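Local atomic coordinates of NAD-dependent epimerase/dehydratase (Veillonella parvula DSM 2008, PDB entry 3R6D), a protein that probably binds a nicotinamide adenine dinucleotide (NAD) cofactor through a Rossmann-type domain and may act as an epimerase or dehydratase. Residues I8-A13 against I33-R38. Numbering follows the deposited sequence.
Sequences ITILGA and ITLYGR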
loop_
_atom_site.group_PDB
_atom_site.type_symbol
_atom_site.label_atom_id
_atom_site.label_comp_id
_atom_site.label_asym_id
_atom_site.label_seq_id
_atom_site.Cartn_x
_atom_site.Cartn_y
_atom_site.Cartn_z
ATOM N N ILE A 8 0.393 14.138 1.662
ATOM C CA ILE A 8 0.204 12.787 1.134
ATOM C C ILE A 8 -1.095 12.705 0.339
ATOM O O ILE A 8 -2.134 13.190 0.800
ATOM C CB ILE A 8 0.262 11.660 2.214
ATOM C CG1 ILE A 8 0.097 10.258 1.629
ATOM C CG2 ILE A 8 -0.775 11.890 3.334
ATOM C CD1 ILE A 8 0.495 9.122 2.618
ATOM N N THR A 9 -1.031 12.053 -0.818
ATOM C CA THR A 9 -2.237 11.673 -1.548
ATOM C C THR A 9 -2.388 10.174 -1.450
ATOM O O THR A 9 -1.434 9.432 -1.709
ATOM C CB THR A 9 -2.206 12.167 -2.990
ATOM O OG1 THR A 9 -2.175 13.598 -2.982
ATOM C CG2 THR A 9 -3.423 11.686 -3.803
ATOM N N ILE A 10 -3.594 9.757 -1.076
ATOM C CA ILE A 10 -3.938 8.350 -0.919
ATOM C C ILE A 10 -4.859 7.929 -2.050
ATOM O O ILE A 10 -5.977 8.448 -2.192
ATOM C CB ILE A 10 -4.538 8.074 0.460
ATOM C CG1 ILE A 10 -3.505 8.463 1.569
ATOM C CG2 ILE A 10 -5.016 6.656 0.604
ATOM C CD1 ILE A 10 -3.986 8.256 2.996
ATOM N N LEU A 11 -4.379 7.004 -2.874
ATOM C CA LEU A 11 -5.165 6.391 -3.933
ATOM C C LEU A 11 -5.695 5.060 -3.396
ATOM O O LEU A 11 -5.041 4.404 -2.567
ATOM C CB LEU A 11 -4.291 6.183 -5.194
ATOM C CG LEU A 11 -3.495 7.416 -5.654
ATOM C CD1 LEU A 11 -2.717 7.069 -6.911
ATOM C CD2 LEU A 11 -4.434 8.597 -5.909
ATOM N N GLY A 12 -6.865 4.634 -3.859
ATOM C CA GLY A 12 -7.503 3.475 -3.223
ATOM C C GLY A 12 -7.941 3.813 -1.807
ATOM O O GLY A 12 -7.930 2.957 -0.926
ATOM N N ALA A 13 -8.366 5.057 -1.583
ATOM C CA ALA A 13 -8.606 5.564 -0.237
ATOM C C ALA A 13 -9.666 4.835 0.548
ATOM O O ALA A 13 -9.672 4.900 1.782
ATOM C CB ALA A 13 -8.948 7.049 -0.296
ATOM N N ILE A 33 -3.844 15.445 4.106
ATOM C CA ILE A 33 -4.164 14.231 3.379
ATOM C C ILE A 33 -5.170 14.530 2.272
ATOM O O ILE A 33 -6.236 15.108 2.521
ATOM C CB ILE A 33 -4.740 13.160 4.326
ATOM C CG1 ILE A 33 -3.784 12.888 5.488
ATOM C CG2 ILE A 33 -5.062 11.880 3.575
ATOM C CD1 ILE A 33 -4.304 11.989 6.607
ATOM N N THR A 34 -4.870 14.065 1.064
ATOM C CA THR A 34 -5.819 14.108 -0.041
ATOM C C THR A 34 -6.243 12.694 -0.369
ATOM O O THR A 34 -5.379 11.817 -0.548
ATOM C CB THR A 34 -5.180 14.784 -1.249
ATOM O OG1 THR A 34 -4.858 16.126 -0.889
ATOM C CG2 THR A 34 -6.082 14.795 -2.447
ATOM N N LEU A 35 -7.549 12.471 -0.403
ATOM C CA LEU A 35 -8.132 11.173 -0.737
ATOM C C LEU A 35 -8.743 11.244 -2.135
ATOM O O LEU A 35 -9.560 12.139 -2.387
ATOM C CB LEU A 35 -9.229 10.800 0.273
ATOM C CG LEU A 35 -8.776 10.805 1.736
ATOM C CD1 LEU A 35 -9.965 10.425 2.648
ATOM C CD2 LEU A 35 -7.605 9.869 2.005
ATOM N N TYR A 36 -8.343 10.337 -3.048
ATOM C CA TYR A 36 -8.864 10.327 -4.420
ATOM C C TYR A 36 -9.717 9.112 -4.626
ATOM O O TYR A 36 -9.294 7.990 -4.285
ATOM C CB TYR A 36 -7.691 10.245 -5.377
ATOM C CG TYR A 36 -8.087 10.325 -6.842
ATOM C CD1 TYR A 36 -8.585 11.514 -7.375
ATOM C CD2 TYR A 36 -7.970 9.223 -7.693
ATOM C CE1 TYR A 36 -8.931 11.614 -8.739
ATOM C CE2 TYR A 36 -8.328 9.316 -9.055
ATOM C CZ TYR A 36 -8.815 10.515 -9.561
ATOM O OH TYR A 36 -9.139 10.663 -10.895
ATOM N N GLY A 37 -10.907 9.288 -5.202
ATOM C CA GLY A 37 -11.733 8.111 -5.508
ATOM C C GLY A 37 -13.176 8.475 -5.748
ATOM O O GLY A 37 -13.520 9.650 -5.963
ATOM N N ARG A 38 -14.009 7.433 -5.721
ATOM C CA ARG A 38 -15.415 7.501 -6.125
ATOM C C ARG A 38 -16.281 7.451 -4.875
ATOM O O ARG A 38 -16.103 6.552 -4.044
ATOM C CB ARG A 38 -15.700 6.331 -7.053
ATOM C CG ARG A 38 -17.149 6.255 -7.486
ATOM C CD ARG A 38 -17.450 4.933 -8.190
ATOM N NE ARG A 38 -17.423 3.794 -7.262
ATOM C CZ ARG A 38 -16.485 2.853 -7.209
ATOM N NH1 ARG A 38 -15.408 2.879 -8.010
ATOM N NH2 ARG A 38 -16.619 1.881 -6.318
HETATM O O HOH W 1 -2.474 16.422 0.740
HETATM O O HOH W 2 -8.045 6.182 -5.932
#
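Ile10 and Thr34 lie at the middle of a parallel strand pair, 8-11 with 33-37. Ile10 N donates to Thr34 O at 2.8 Å, with an almost straight N-H...O angle of 172°. Thr34 N in turn donates to Ile8 O, and Tyr36 N to Ile10 O. Ile10 uses both its N and its O toward 33-37, and Thr34 both its N and its O toward 8-11, the usual parallel pattern.

Ile8, Ile10, Ile33 and Leu35 form an aliphatic layer on one face. Ile8 and Ile33 run side by side, with Ile8 CG2 at 3.8 Å from Ile33 CG1. Ile10 CD1 reaches back to Ile33 CG2, also at 3.8 Å. Ile10 CG1 is anti to the carbonyl carbon (chi1 -60°), and the extended chain beyond it takes CD1 to Ile33. Leu35 CD2 packs on Ile10 CB, while Ala13 CB closes on Leu35 CB at 3.8 Å. Helix 22-28 covers this face through Thr22, Leu25 and Leu26.

Thr9, Thr34, Leu11 and Tyr36 occupy the other face. Thr9 OG1 lies against Thr34 CB, but its hydrogen bond goes to Ala70 O. Leu11 CD2 meets Tyr36 CB at 3.7 Å and approaches the ring obliquely. The phenol leads away from 8-13, and its OH hydrogen-bonds to Ser60 O. A water joins Ile8 O to Thr34 OG1.

Past the Tyr36 N to Ile10 O bond, the chain at Gly12 draws away from Tyr36. A second water bridges the two chains, accepting from Gly12 N at 2.8 Å and donating to Tyr36 O at 2.7 Å.

Strand 8-11 also pairs with 76-79, and 33-37 with 54-58. The order and the linking helix 22-28 match the first beta-alpha-beta unit of a Rossmann fold. Segment 8-13 turns away into its glycine-containing loop, probably the dinucleotide-binding one. Backbone bonds and apolar packing join these strands, and one water links Gly12 N to Tyr36 O where direct backbone bonds stop.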